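Local structure of phospholipase A1 (Salmonella typhi, 7EZZ) at residues Arg122-Gly127 and Thr148-Glu153; Asn154-Val159 and Ile187-Gly192; Ala194-Lys199 and Val213-Pro218. The protein hydrolyses acyl ester bonds of phospholipids in the outer membrane, probably as a calcium-dependent dimer of twelve-stranded beta-barrels. All coordinates share one frame; numbering follows the deposited sequence.

Contact 1: residues Arg122-Gly127 and Thr148-Glu153; sequences RDVEMG and TRLMAE
R149 reaches across from one strand to the acidic side chains of D123 and E125 on the next. Its NE donates to E125 OE2 at 2.7 Å, arriving from above the carboxylate plane, while its NH2 meets the same OE2 at 2.9 Å nearly end-on to the C-O bond. NH2 also donates to D123 OD2 at 2.9 Å, an almost straight bond (171°) that uses the anti lone pair. Both acceptors lie at the guanidinium edge, in its plane. The bend at chi3 (66°) turns the group over the neighbouring strand. Further partners complete this network: R149 NH1 pairs with E160, D123 OD1 bonds S5 OG while OD2 also accepts from I7 N, and E125 OE1 is hydrogen-bonded to the hydroxyls of Y23 and Y147. Helix 6-11 lies against this buried face.

In the backbone, M151 O accepts from both R122 N, at 2.7 Å, and D123 N, at 3.1 Å, which defines a classic beta bulge. M151 N donates to D123 O, and E125 and R149 exchange N-H...O bonds. R122 NE makes only a weak salt bridge to E153 OE2, at 3.5 Å. On the opposite face V124 CG1 touches L150 CD2 at 4.0 Å, an apolar surface consistent with lipid exposure. The chemistry implies a two-faced barrel wall, in which charges turned inward are answered by one another, by the N-terminal segment and by neighbouring strands.

Contact 2: residues Asn154-Val159 and Ile187-Gly192; sequences NGNWLV and IGYHLG
Y189 sets the edge of its ring against a face of W157. The six-membered ring centroid of W157 and the ring centroid of Y189 are 4.6 Å apart with planes at 53°, an inclined edge-to-face stack. Y189 CD1 stands over the indole, 3.4 Å from W157 CE2. Because chi1 of Y189 (-171°) places CG anti to the backbone N, the phenol is carried to the side where both W157 and N156 lie. N156 fills in next to it: its CB is 3.5 Å from Y189 CE1, and its amide is turned nearly perpendicular to the phenol ring (88°). I187 serves the other end of the indole, CG2 lying 3.7 Å from W157 CZ3 at the ring edge, in plane.

Beneath these side chains the antiparallel strands are joined by H190 N to N156 O at 2.9 Å and by a reciprocal pair between L158 and G188. N156 belongs to the type II' turn N154-W157, which leads from the preceding strand into this one. W119 also touches W157, while H190 stacks edge-to-face on F257.

Aromatic and apolar surfaces thus carry the outer contact close to a tight turn, consistent with the aromatic belts of outer-membrane barrels, while the main-chain bonds fix the register.

Contact 3: residues Ala194-Lys199 and Val213-Pro218; sequences AVLSAK and VGLSYP
A194 and Y217 meet near the end of the hairpin, where A194 CB approaches Y217 CD1 at 3.7 Å, lying at the ring edge and in its plane. The first torsion of Y217 (chi1 -165°) swings the ring beside A194; P218 CD lies over one face of the ring, toward its rim. L215 joins the same patch, its CD1 lying 4.1 Å from A194 CB, and L196 CG lies at the limit of contact with L215 CD1. Further along, A198 CB and V213 CG1 are 4.3 Å apart. L196, L215, A198 and V213 share one face of the sheet, largely on the surface.

The side chains of V195, S216 and S197 lie on the opposite face, with the backbone of G214 beside S197. Here V195 CB packs 3.9 Å from S216 OG.

Four main-chain bonds position these groups. V195 N donates to S216 O and S216 N to V195 O, both at 3.1 Å. S197 and G214 do likewise, with S197 N to G214 O at 3.0 Å and G214 N to S197 O at 2.8 Å. The strands run antiparallel, their short axes at 161°.

Beyond this shell, S216 OG is hydrogen-bonded to D255 OD2 and R224 NE. V195 touches D255, F257, H190 and R224, and S197 touches I256, so the C-terminal residues back this face.

Chemically the two faces of the hairpin therefore differ: one is an apolar surface consistent with membrane contact, whereas on the other a buried serine hydroxyl has two charged partners, D255 near the C terminus and R224 on the next strand of the wall.

How the contacts relate
From the N terminus, contact 1 comes first, closing the hairpin of strands 119-132 and 142-154. The turn at 154-157 then leads into contact 2, where strand 157-167 meets strand 183-191 after a longer excursion that includes helix 177-180. Strand 194-203 follows at once, and contact 3 closes its hairpin with strand 208-218. The three are in series, neither nested nor crossed, and span six consecutive strands of the closed barrel. A probable backbone hydrogen bond, V159 N to A152 O at 2.9 Å, joins contacts 1 and 2; another, Y189 N to L196 O at 2.8 Å, joins contacts 2 and 3. Contacts 1 and 3 do not touch, their nearest atoms being about 10 Å apart.

Contact 1: residues Arg122-Gly127 and Thr148-Glu153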
ATOM      1  N   ARG B 122      24.558 -12.427  -2.857  1.00 34.87           N
ATOM      2  CA  ARG B 122      24.148 -11.467  -3.895  1.00 34.05           C
ATOM      3  C   ARG B 122      23.749 -10.150  -3.265  1.00 33.33           C
ATOM      4  O   ARG B 122      23.984  -9.147  -3.868  1.00 34.62           O
ATOM      5  CB  ARG B 122      22.914 -12.014  -4.603  1.00 36.62           C
ATOM      6  CG  ARG B 122      23.215 -13.022  -5.692  1.00 35.05           C
ATOM      7  CD  ARG B 122      24.208 -12.389  -6.615  1.00 39.71           C
ATOM      8  NE  ARG B 122      24.614 -13.301  -7.648  1.00 43.66           N
ATOM      9  CZ  ARG B 122      25.411 -12.974  -8.635  1.00 42.74           C
ATOM     10  NH1 ARG B 122      25.886 -11.749  -8.725  1.00 39.18           N
ATOM     11  NH2 ARG B 122      25.726 -13.877  -9.534  1.00 46.07           N
ATOM     12  N   ASP B 123      23.108 -10.184  -2.110  1.00 33.23           N
ATOM     13  CA  ASP B 123      22.623  -8.928  -1.486  1.00 28.85           C
ATOM     14  C   ASP B 123      23.138  -8.788  -0.054  1.00 26.04           C
ATOM     15  O   ASP B 123      22.987  -9.740   0.715  1.00 24.08           O
ATOM     16  CB  ASP B 123      21.094  -8.913  -1.434  1.00 28.04           C
ATOM     17  CG  ASP B 123      20.402  -8.612  -2.748  1.00 28.07           C
ATOM     18  OD1 ASP B 123      21.002  -8.844  -3.799  1.00 27.91           O
ATOM     19  OD2 ASP B 123      19.263  -8.157  -2.699  1.00 27.52           O
ATOM     20  N   VAL B 124      23.715  -7.643   0.270  1.00 23.39           N
ATOM     21  CA  VAL B 124      24.131  -7.318   1.664  1.00 23.17           C
ATOM     22  C   VAL B 124      23.368  -6.043   2.025  1.00 23.33           C
ATOM     23  O   VAL B 124      23.557  -5.045   1.331  1.00 23.26           O
ATOM     24  CB  VAL B 124      25.652  -7.128   1.795  1.00 24.00           C
ATOM     25  CG1 VAL B 124      26.047  -6.787   3.220  1.00 22.52           C
ATOM     26  CG2 VAL B 124      26.416  -8.346   1.311  1.00 23.21           C
ATOM     27  N   GLU B 125      22.557  -6.056   3.063  1.00 23.89           N
ATOM     28  CA  GLU B 125      21.733  -4.862   3.377  1.00 25.24           C
ATOM     29  C   GLU B 125      21.851  -4.511   4.859  1.00 26.89           C
ATOM     30  O   GLU B 125      21.779  -5.423   5.681  1.00 27.77           O
ATOM     31  CB  GLU B 125      20.290  -5.185   2.993  1.00 24.61           C
ATOM     32  CG  GLU B 125      19.329  -4.023   3.078  1.00 25.65           C
ATOM     33  CD  GLU B 125      17.934  -4.412   2.635  1.00 24.80           C
ATOM     34  OE1 GLU B 125      16.977  -4.054   3.317  1.00 26.09           O
ATOM     35  OE2 GLU B 125      17.822  -5.087   1.619  1.00 24.59           O
ATOM     36  N   MET B 126      22.021  -3.239   5.174  1.00 28.60           N
ATOM     37  CA  MET B 126      22.098  -2.762   6.579  1.00 31.34           C
ATOM     38  C   MET B 126      21.059  -1.656   6.766  1.00 25.91           C
ATOM     39  O   MET B 126      21.041  -0.765   5.929  1.00 22.89           O
ATOM     40  CB  MET B 126      23.479  -2.168   6.863  1.00 37.59           C
ATOM     41  CG  MET B 126      24.583  -3.192   6.934  1.00 46.98           C
ATOM     42  SD  MET B 126      26.204  -2.402   6.939  1.00 55.66           S
ATOM     43  CE  MET B 126      26.272  -1.794   5.257  1.00 56.26           C
ATOM     44  N   GLY B 127      20.243  -1.667   7.803  1.00 24.31           N
ATOM     45  CA  GLY B 127      19.305  -0.553   7.923  1.00 22.81           C
ATOM     46  C   GLY B 127      18.528  -0.536   9.207  1.00 26.02           C
ATOM     47  O   GLY B 127      18.905  -1.223  10.115  1.00 27.54           O
ATOM     48  N   THR B 148      20.519  -6.596   9.503  1.00 26.84           N
ATOM     49  CA  THR B 148      21.259  -6.895   8.297  1.00 26.78           C
ATOM     50  C   THR B 148      20.478  -7.962   7.535  1.00 29.72           C
ATOM     51  O   THR B 148      20.014  -8.942   8.117  1.00 30.94           O
ATOM     52  CB  THR B 148      22.653  -7.397   8.676  1.00 26.75           C
ATOM     53  OG1 THR B 148      23.370  -6.276   9.198  1.00 25.19           O
ATOM     54  CG2 THR B 148      23.422  -7.963   7.503  1.00 28.50           C
ATOM     55  N   ARG B 149      20.295  -7.751   6.233  1.00 30.14           N
ATOM     56  CA  ARG B 149      19.705  -8.770   5.384  1.00 28.18           C
ATOM     57  C   ARG B 149      20.809  -9.272   4.462  1.00 29.62           C
ATOM     58  O   ARG B 149      21.515  -8.467   3.846  1.00 35.27           O
ATOM     59  CB  ARG B 149      18.505  -8.204   4.612  1.00 29.48           C
ATOM     60  CG  ARG B 149      17.698  -9.223   3.812  1.00 29.03           C
ATOM     61  CD  ARG B 149      16.611  -8.573   2.968  1.00 27.09           C
ATOM     62  NE  ARG B 149      17.168  -7.740   1.913  1.00 27.39           N
ATOM     63  CZ  ARG B 149      17.591  -8.193   0.732  1.00 30.07           C
ATOM     64  NH1 ARG B 149      17.477  -9.483   0.436  1.00 31.24           N
ATOM     65  NH2 ARG B 149      18.103  -7.357  -0.157  1.00 30.13           N
ATOM     66  N   LEU B 150      20.979 -10.602   4.413  1.00 26.70           N
ATOM     67  CA  LEU B 150      21.939 -11.242   3.523  1.00 24.36           C
ATOM     68  C   LEU B 150      21.214 -12.251   2.635  1.00 23.82           C
ATOM     69  O   LEU B 150      20.546 -13.139   3.138  1.00 22.93           O
ATOM     70  CB  LEU B 150      22.970 -11.993   4.360  1.00 24.14           C
ATOM     71  CG  LEU B 150      23.676 -11.200   5.451  1.00 23.58           C
ATOM     72  CD1 LEU B 150      24.339 -12.135   6.454  1.00 21.94           C
ATOM     73  CD2 LEU B 150      24.677 -10.243   4.824  1.00 22.88           C
ATOM     74  N   MET B 151      21.367 -12.132   1.317  1.00 23.78           N
ATOM     75  CA  MET B 151      20.740 -13.071   0.401  1.00 25.54           C
ATOM     76  C   MET B 151      21.814 -13.738  -0.459  1.00 26.60           C
ATOM     77  O   MET B 151      22.670 -13.071  -1.063  1.00 26.80           O
ATOM     78  CB  MET B 151      19.670 -12.409  -0.488  1.00 27.81           C
ATOM     79  CG  MET B 151      18.929 -13.377  -1.423  1.00 28.30           C
ATOM     80  SD  MET B 151      19.804 -13.808  -2.999  1.00 32.24           S
ATOM     81  CE  MET B 151      19.315 -12.442  -4.068  1.00 31.83           C
ATOM     82  N   ALA B 152      21.705 -15.069  -0.542  1.00 27.33           N
ATOM     83  CA  ALA B 152      22.575 -15.902  -1.355  1.00 30.46           C
ATOM     84  C   ALA B 152      21.745 -16.854  -2.228  1.00 30.38           C
ATOM     85  O   ALA B 152      20.641 -17.235  -1.868  1.00 29.91           O
ATOM     86  CB  ALA B 152      23.523 -16.629  -0.430  1.00 29.62           C
ATOM     87  N   GLU B 153      22.296 -17.239  -3.382  1.00 32.16           N
ATOM     88  CA  GLU B 153      21.661 -18.141  -4.329  1.00 37.70           C
ATOM     89  C   GLU B 153      22.611 -19.292  -4.712  1.00 40.21           C
ATOM     90  O   GLU B 153      23.819 -19.212  -4.513  1.00 42.98           O
ATOM     91  CB  GLU B 153      21.061 -17.295  -5.460  1.00 39.03           C
ATOM     92  CG  GLU B 153      21.363 -17.757  -6.871  1.00 45.16           C
ATOM     93  CD  GLU B 153      22.473 -16.959  -7.533  1.00 47.45           C
ATOM     94  OE1 GLU B 153      23.587 -17.481  -7.586  1.00 54.69           O
ATOM     95  OE2 GLU B 153      22.223 -15.828  -7.990  1.00 48.05           O
TER

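Contact 2: residues Asn154-Val159 and Ile187-Gly192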
ATOM      1  N   ASN B 154      22.041 -20.410  -5.196  1.00 43.07           N
ATOM      2  CA  ASN B 154      22.754 -21.622  -5.595  1.00 42.65           C
ATOM      3  C   ASN B 154      21.810 -22.468  -6.453  1.00 45.93           C
ATOM      4  O   ASN B 154      20.931 -23.156  -5.926  1.00 48.29           O
ATOM      5  CB  ASN B 154      23.222 -22.432  -4.382  1.00 42.33           C
ATOM      6  CG  ASN B 154      23.955 -23.721  -4.694  1.00 41.83           C
ATOM      7  OD1 ASN B 154      24.415 -23.947  -5.813  1.00 39.41           O
ATOM      8  ND2 ASN B 154      24.076 -24.569  -3.694  1.00 39.44           N
ATOM      9  N   GLY B 155      21.997 -22.411  -7.782  1.00 43.38           N
ATOM     10  CA  GLY B 155      21.117 -23.095  -8.721  1.00 42.39           C
ATOM     11  C   GLY B 155      19.663 -22.648  -8.550  1.00 42.38           C
ATOM     12  O   GLY B 155      19.359 -21.471  -8.726  1.00 40.70           O
ATOM     13  N   ASN B 156      18.791 -23.582  -8.135  1.00 39.57           N
ATOM     14  CA  ASN B 156      17.368 -23.301  -8.030  1.00 33.64           C
ATOM     15  C   ASN B 156      16.994 -22.775  -6.646  1.00 32.60           C
ATOM     16  O   ASN B 156      15.812 -22.510  -6.401  1.00 34.48           O
ATOM     17  CB  ASN B 156      16.524 -24.537  -8.314  1.00 31.88           C
ATOM     18  CG  ASN B 156      16.606 -24.990  -9.750  1.00 33.04           C
ATOM     19  OD1 ASN B 156      16.664 -24.172 -10.672  1.00 30.74           O
ATOM     20  ND2 ASN B 156      16.581 -26.299  -9.934  1.00 32.07           N
ATOM     21  N   TRP B 157      18.005 -22.589  -5.781  1.00 29.23           N
ATOM     22  CA  TRP B 157      17.792 -22.182  -4.402  1.00 27.15           C
ATOM     23  C   TRP B 157      18.085 -20.697  -4.188  1.00 26.98           C
ATOM     24  O   TRP B 157      18.941 -20.109  -4.848  1.00 26.21           O
ATOM     25  CB  TRP B 157      18.657 -23.033  -3.469  1.00 30.09           C
ATOM     26  CG  TRP B 157      18.256 -24.472  -3.426  1.00 29.41           C
ATOM     27  CD1 TRP B 157      18.720 -25.485  -4.217  1.00 29.01           C
ATOM     28  CD2 TRP B 157      17.291 -25.054  -2.533  1.00 29.16           C
ATOM     29  NE1 TRP B 157      18.081 -26.653  -3.895  1.00 29.49           N
ATOM     30  CE2 TRP B 157      17.215 -26.427  -2.856  1.00 28.89           C
ATOM     31  CE3 TRP B 157      16.459 -24.545  -1.526  1.00 29.76           C
ATOM     32  CZ2 TRP B 157      16.349 -27.297  -2.195  1.00 27.93           C
ATOM     33  CZ3 TRP B 157      15.621 -25.412  -0.856  1.00 29.57           C
ATOM     34  CH2 TRP B 157      15.562 -26.766  -1.197  1.00 30.02           C
ATOM     35  N   LEU B 158      17.326 -20.090  -3.262  1.00 25.04           N
ATOM     36  CA  LEU B 158      17.629 -18.781  -2.711  1.00 22.60           C
ATOM     37  C   LEU B 158      17.472 -18.896  -1.192  1.00 23.23           C
ATOM     38  O   LEU B 158      16.538 -19.550  -0.721  1.00 23.69           O
ATOM     39  CB  LEU B 158      16.644 -17.797  -3.336  1.00 21.76           C
ATOM     40  CG  LEU B 158      16.677 -16.344  -2.856  1.00 22.21           C
ATOM     41  CD1 LEU B 158      16.289 -15.394  -4.006  1.00 22.37           C
ATOM     42  CD2 LEU B 158      15.747 -16.146  -1.660  1.00 19.70           C
ATOM     43  N   VAL B 159      18.439 -18.357  -0.448  1.00 21.40           N
ATOM     44  CA  VAL B 159      18.413 -18.342   1.042  1.00 20.89           C
ATOM     45  C   VAL B 159      18.631 -16.911   1.512  1.00 20.23           C
ATOM     46  O   VAL B 159      19.571 -16.318   1.100  1.00 17.81           O
ATOM     47  CB  VAL B 159      19.457 -19.267   1.682  1.00 20.23           C
ATOM     48  CG1 VAL B 159      19.196 -19.421   3.159  1.00 18.71           C
ATOM     49  CG2 VAL B 159      19.497 -20.614   1.016  1.00 20.47           C
ATOM     50  N   ILE B 187      13.643 -19.148   2.605  1.00 31.44           N
ATOM     51  CA  ILE B 187      14.115 -20.114   1.617  1.00 28.79           C
ATOM     52  C   ILE B 187      13.180 -20.130   0.402  1.00 28.00           C
ATOM     53  O   ILE B 187      11.963 -20.282   0.531  1.00 26.33           O
ATOM     54  CB  ILE B 187      14.285 -21.520   2.227  1.00 28.30           C
ATOM     55  CG1 ILE B 187      15.141 -21.519   3.496  1.00 26.12           C
ATOM     56  CG2 ILE B 187      14.859 -22.471   1.194  1.00 30.01           C
ATOM     57  CD1 ILE B 187      15.738 -22.868   3.815  1.00 25.04           C
ATOM     58  N   GLY B 188      13.761 -19.946  -0.789  1.00 28.35           N
ATOM     59  CA  GLY B 188      13.007 -19.999  -2.035  1.00 27.47           C
ATOM     60  C   GLY B 188      13.504 -21.138  -2.910  1.00 26.90           C
ATOM     61  O   GLY B 188      14.697 -21.423  -2.923  1.00 30.31           O
ATOM     62  N   TYR B 189      12.586 -21.804  -3.612  1.00 27.88           N
ATOM     63  CA  TYR B 189      12.944 -22.879  -4.525  1.00 28.36           C
ATOM     64  C   TYR B 189      12.228 -22.708  -5.870  1.00 29.52           C
ATOM     65  O   TYR B 189      11.000 -22.641  -5.914  1.00 34.29           O
ATOM     66  CB  TYR B 189      12.707 -24.257  -3.898  1.00 27.55           C
ATOM     67  CG  TYR B 189      13.285 -25.340  -4.767  1.00 29.09           C
ATOM     68  CD1 TYR B 189      14.651 -25.490  -4.873  1.00 30.39           C
ATOM     69  CD2 TYR B 189      12.488 -26.155  -5.555  1.00 29.28           C
ATOM     70  CE1 TYR B 189      15.220 -26.432  -5.718  1.00 30.82           C
ATOM     71  CE2 TYR B 189      13.037 -27.092  -6.415  1.00 29.55           C
ATOM     72  CZ  TYR B 189      14.407 -27.257  -6.471  1.00 30.84           C
ATOM     73  OH  TYR B 189      14.962 -28.178  -7.308  1.00 33.47           O
ATOM     74  N   HIS B 190      12.983 -22.646  -6.972  1.00 29.45           N
ATOM     75  CA  HIS B 190      12.377 -22.499  -8.287  1.00 31.62           C
ATOM     76  C   HIS B 190      12.224 -23.865  -8.967  1.00 35.33           C
ATOM     77  O   HIS B 190      13.215 -24.420  -9.467  1.00 38.07           O
ATOM     78  CB  HIS B 190      13.225 -21.567  -9.147  1.00 34.25           C
ATOM     79  CG  HIS B 190      12.437 -20.469  -9.779  1.00 42.24           C
ATOM     80  ND1 HIS B 190      11.395 -20.707 -10.680  1.00 44.68           N
ATOM     81  CD2 HIS B 190      12.553 -19.125  -9.674  1.00 42.74           C
ATOM     82  CE1 HIS B 190      10.885 -19.556 -11.085  1.00 41.28           C
ATOM     83  NE2 HIS B 190      11.580 -18.561 -10.476  1.00 43.31           N
ATOM     84  N   LEU B 191      10.986 -24.394  -8.984  1.00 33.58           N
ATOM     85  CA  LEU B 191      10.677 -25.652  -9.652  1.00 34.99           C
ATOM     86  C   LEU B 191       9.963 -25.360 -10.979  1.00 35.37           C
ATOM     87  O   LEU B 191       8.736 -25.238 -11.027  1.00 40.52           O
ATOM     88  CB  LEU B 191       9.852 -26.526  -8.696  1.00 34.58           C
ATOM     89  CG  LEU B 191       9.219 -27.805  -9.251  1.00 36.63           C
ATOM     90  CD1 LEU B 191      10.242 -28.915  -9.456  1.00 35.14           C
ATOM     91  CD2 LEU B 191       8.084 -28.269  -8.343  1.00 41.57           C
ATOM     92  N   GLY B 192      10.738 -25.241 -12.067  1.00 31.54           N
ATOM     93  CA  GLY B 192      10.176 -24.750 -13.312  1.00 30.57           C
ATOM     94  C   GLY B 192       9.738 -23.296 -13.141  1.00 33.87           C
ATOM     95  O   GLY B 192      10.523 -22.469 -12.673  1.00 35.31           O
TER

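Contact 3: residues Ala194-Lys199 and Val213-Pro218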
ATOM      1  N   ALA B 194       7.133 -22.587 -11.224  1.00 22.21           N
ATOM      2  CA  ALA B 194       6.611 -22.578  -9.871  1.00 22.98           C
ATOM      3  C   ALA B 194       7.667 -22.120  -8.861  1.00 22.41           C
ATOM      4  O   ALA B 194       8.869 -22.330  -9.052  1.00 24.94           O
ATOM      5  CB  ALA B 194       6.079 -23.946  -9.523  1.00 23.04           C
ATOM      6  N   VAL B 195       7.192 -21.486  -7.778  1.00 19.93           N
ATOM      7  CA  VAL B 195       8.071 -21.042  -6.713  1.00 20.91           C
ATOM      8  C   VAL B 195       7.549 -21.579  -5.388  1.00 21.35           C
ATOM      9  O   VAL B 195       6.415 -21.283  -5.027  1.00 21.46           O
ATOM     10  CB  VAL B 195       8.251 -19.505  -6.703  1.00 21.10           C
ATOM     11  CG1 VAL B 195       9.056 -19.025  -5.508  1.00 20.27           C
ATOM     12  CG2 VAL B 195       8.919 -18.999  -7.970  1.00 19.61           C
ATOM     13  N   LEU B 196       8.396 -22.347  -4.691  1.00 22.15           N
ATOM     14  CA  LEU B 196       8.166 -22.761  -3.316  1.00 22.39           C
ATOM     15  C   LEU B 196       8.881 -21.770  -2.422  1.00 21.14           C
ATOM     16  O   LEU B 196      10.013 -21.399  -2.698  1.00 21.55           O
ATOM     17  CB  LEU B 196       8.744 -24.157  -3.081  1.00 23.81           C
ATOM     18  CG  LEU B 196       7.919 -25.303  -3.661  1.00 26.03           C
ATOM     19  CD1 LEU B 196       8.367 -25.573  -5.096  1.00 28.58           C
ATOM     20  CD2 LEU B 196       8.037 -26.570  -2.817  1.00 22.87           C
ATOM     21  N   SER B 197       8.211 -21.336  -1.361  1.00 21.69           N
ATOM     22  CA  SER B 197       8.832 -20.378  -0.452  1.00 22.74           C
ATOM     23  C   SER B 197       8.521 -20.751   0.999  1.00 23.72           C
ATOM     24  O   SER B 197       7.464 -21.326   1.285  1.00 24.22           O
ATOM     25  CB  SER B 197       8.377 -18.974  -0.771  1.00 20.90           C
ATOM     26  OG  SER B 197       6.944 -18.902  -0.817  1.00 21.33           O
ATOM     27  N   ALA B 198       9.454 -20.406   1.896  1.00 23.70           N
ATOM     28  CA  ALA B 198       9.313 -20.610   3.330  1.00 24.91           C
ATOM     29  C   ALA B 198       9.972 -19.441   4.045  1.00 27.01           C
ATOM     30  O   ALA B 198      11.087 -19.051   3.710  1.00 28.50           O
ATOM     31  CB  ALA B 198       9.923 -21.920   3.750  1.00 23.30           C
ATOM     32  N   LYS B 199       9.253 -18.884   5.023  1.00 30.37           N
ATOM     33  CA  LYS B 199       9.641 -17.673   5.730  1.00 31.74           C
ATOM     34  C   LYS B 199       9.357 -17.905   7.208  1.00 34.17           C
ATOM     35  O   LYS B 199       8.264 -18.351   7.563  1.00 37.54           O
ATOM     36  CB  LYS B 199       8.824 -16.501   5.184  1.00 33.69           C
ATOM     37  CG  LYS B 199       9.221 -15.093   5.619  1.00 34.78           C
ATOM     38  CD  LYS B 199       8.132 -14.062   5.272  1.00 33.57           C
ATOM     39  N   VAL B 213       4.681 -21.043   4.709  1.00 28.52           N
ATOM     40  CA  VAL B 213       5.036 -21.769   3.498  1.00 28.15           C
ATOM     41  C   VAL B 213       4.127 -21.336   2.344  1.00 27.88           C
ATOM     42  O   VAL B 213       2.954 -21.004   2.526  1.00 26.50           O
ATOM     43  CB  VAL B 213       5.034 -23.302   3.705  1.00 28.88           C
ATOM     44  CG1 VAL B 213       6.160 -23.754   4.616  1.00 26.90           C
ATOM     45  CG2 VAL B 213       3.695 -23.827   4.229  1.00 29.03           C
ATOM     46  N   GLY B 214       4.667 -21.347   1.127  1.00 27.58           N
ATOM     47  CA  GLY B 214       3.836 -20.878   0.034  1.00 25.40           C
ATOM     48  C   GLY B 214       4.187 -21.549  -1.284  1.00 23.67           C
ATOM     49  O   GLY B 214       5.284 -22.052  -1.438  1.00 22.55           O
ATOM     50  N   LEU B 215       3.238 -21.527  -2.227  1.00 22.99           N
ATOM     51  CA  LEU B 215       3.465 -21.980  -3.590  1.00 22.66           C
ATOM     52  C   LEU B 215       2.754 -21.042  -4.557  1.00 22.62           C
ATOM     53  O   LEU B 215       1.594 -20.683  -4.359  1.00 25.64           O
ATOM     54  CB  LEU B 215       2.969 -23.422  -3.725  1.00 23.49           C
ATOM     55  CG  LEU B 215       2.861 -23.960  -5.157  1.00 24.42           C
ATOM     56  CD1 LEU B 215       4.225 -24.095  -5.823  1.00 23.75           C
ATOM     57  CD2 LEU B 215       2.131 -25.296  -5.179  1.00 25.21           C
ATOM     58  N   SER B 216       3.469 -20.626  -5.603  1.00 21.61           N
ATOM     59  CA  SER B 216       2.885 -19.727  -6.593  1.00 19.48           C
ATOM     60  C   SER B 216       3.195 -20.223  -7.998  1.00 19.94           C
ATOM     61  O   SER B 216       4.206 -20.881  -8.239  1.00 19.57           O
ATOM     62  CB  SER B 216       3.330 -18.302  -6.421  1.00 19.10           C
ATOM     63  OG  SER B 216       4.650 -18.127  -6.893  1.00 20.87           O
ATOM     64  N   TYR B 217       2.309 -19.889  -8.933  1.00 22.00           N
ATOM     65  CA  TYR B 217       2.532 -20.241 -10.320  1.00 23.34           C
ATOM     66  C   TYR B 217       1.970 -19.147 -11.211  1.00 24.51           C
ATOM     67  O   TYR B 217       0.885 -18.635 -10.937  1.00 24.74           O
ATOM     68  CB  TYR B 217       1.862 -21.577 -10.625  1.00 24.66           C
ATOM     69  CG  TYR B 217       2.320 -22.196 -11.917  1.00 26.68           C
ATOM     70  CD1 TYR B 217       3.495 -22.939 -11.981  1.00 26.85           C
ATOM     71  CD2 TYR B 217       1.599 -22.001 -13.087  1.00 27.02           C
ATOM     72  CE1 TYR B 217       3.933 -23.473 -13.184  1.00 27.71           C
ATOM     73  CE2 TYR B 217       2.022 -22.535 -14.293  1.00 27.86           C
ATOM     74  CZ  TYR B 217       3.186 -23.288 -14.340  1.00 28.87           C
ATOM     75  OH  TYR B 217       3.563 -23.819 -15.544  1.00 27.30           O
ATOM     76  N   PRO B 218       2.720 -18.744 -12.269  1.00 28.15           N
ATOM     77  CA  PRO B 218       2.327 -17.644 -13.164  1.00 29.42           C
ATOM     78  C   PRO B 218       1.067 -18.052 -13.929  1.00 30.73           C
ATOM     79  O   PRO B 218       0.948 -19.160 -14.409  1.00 31.43           O
ATOM     80  CB  PRO B 218       3.510 -17.539 -14.149  1.00 27.39           C
ATOM     81  CG  PRO B 218       4.124 -18.935 -14.135  1.00 25.76           C
ATOM     82  CD  PRO B 218       3.997 -19.359 -12.686  1.00 26.82           C
TER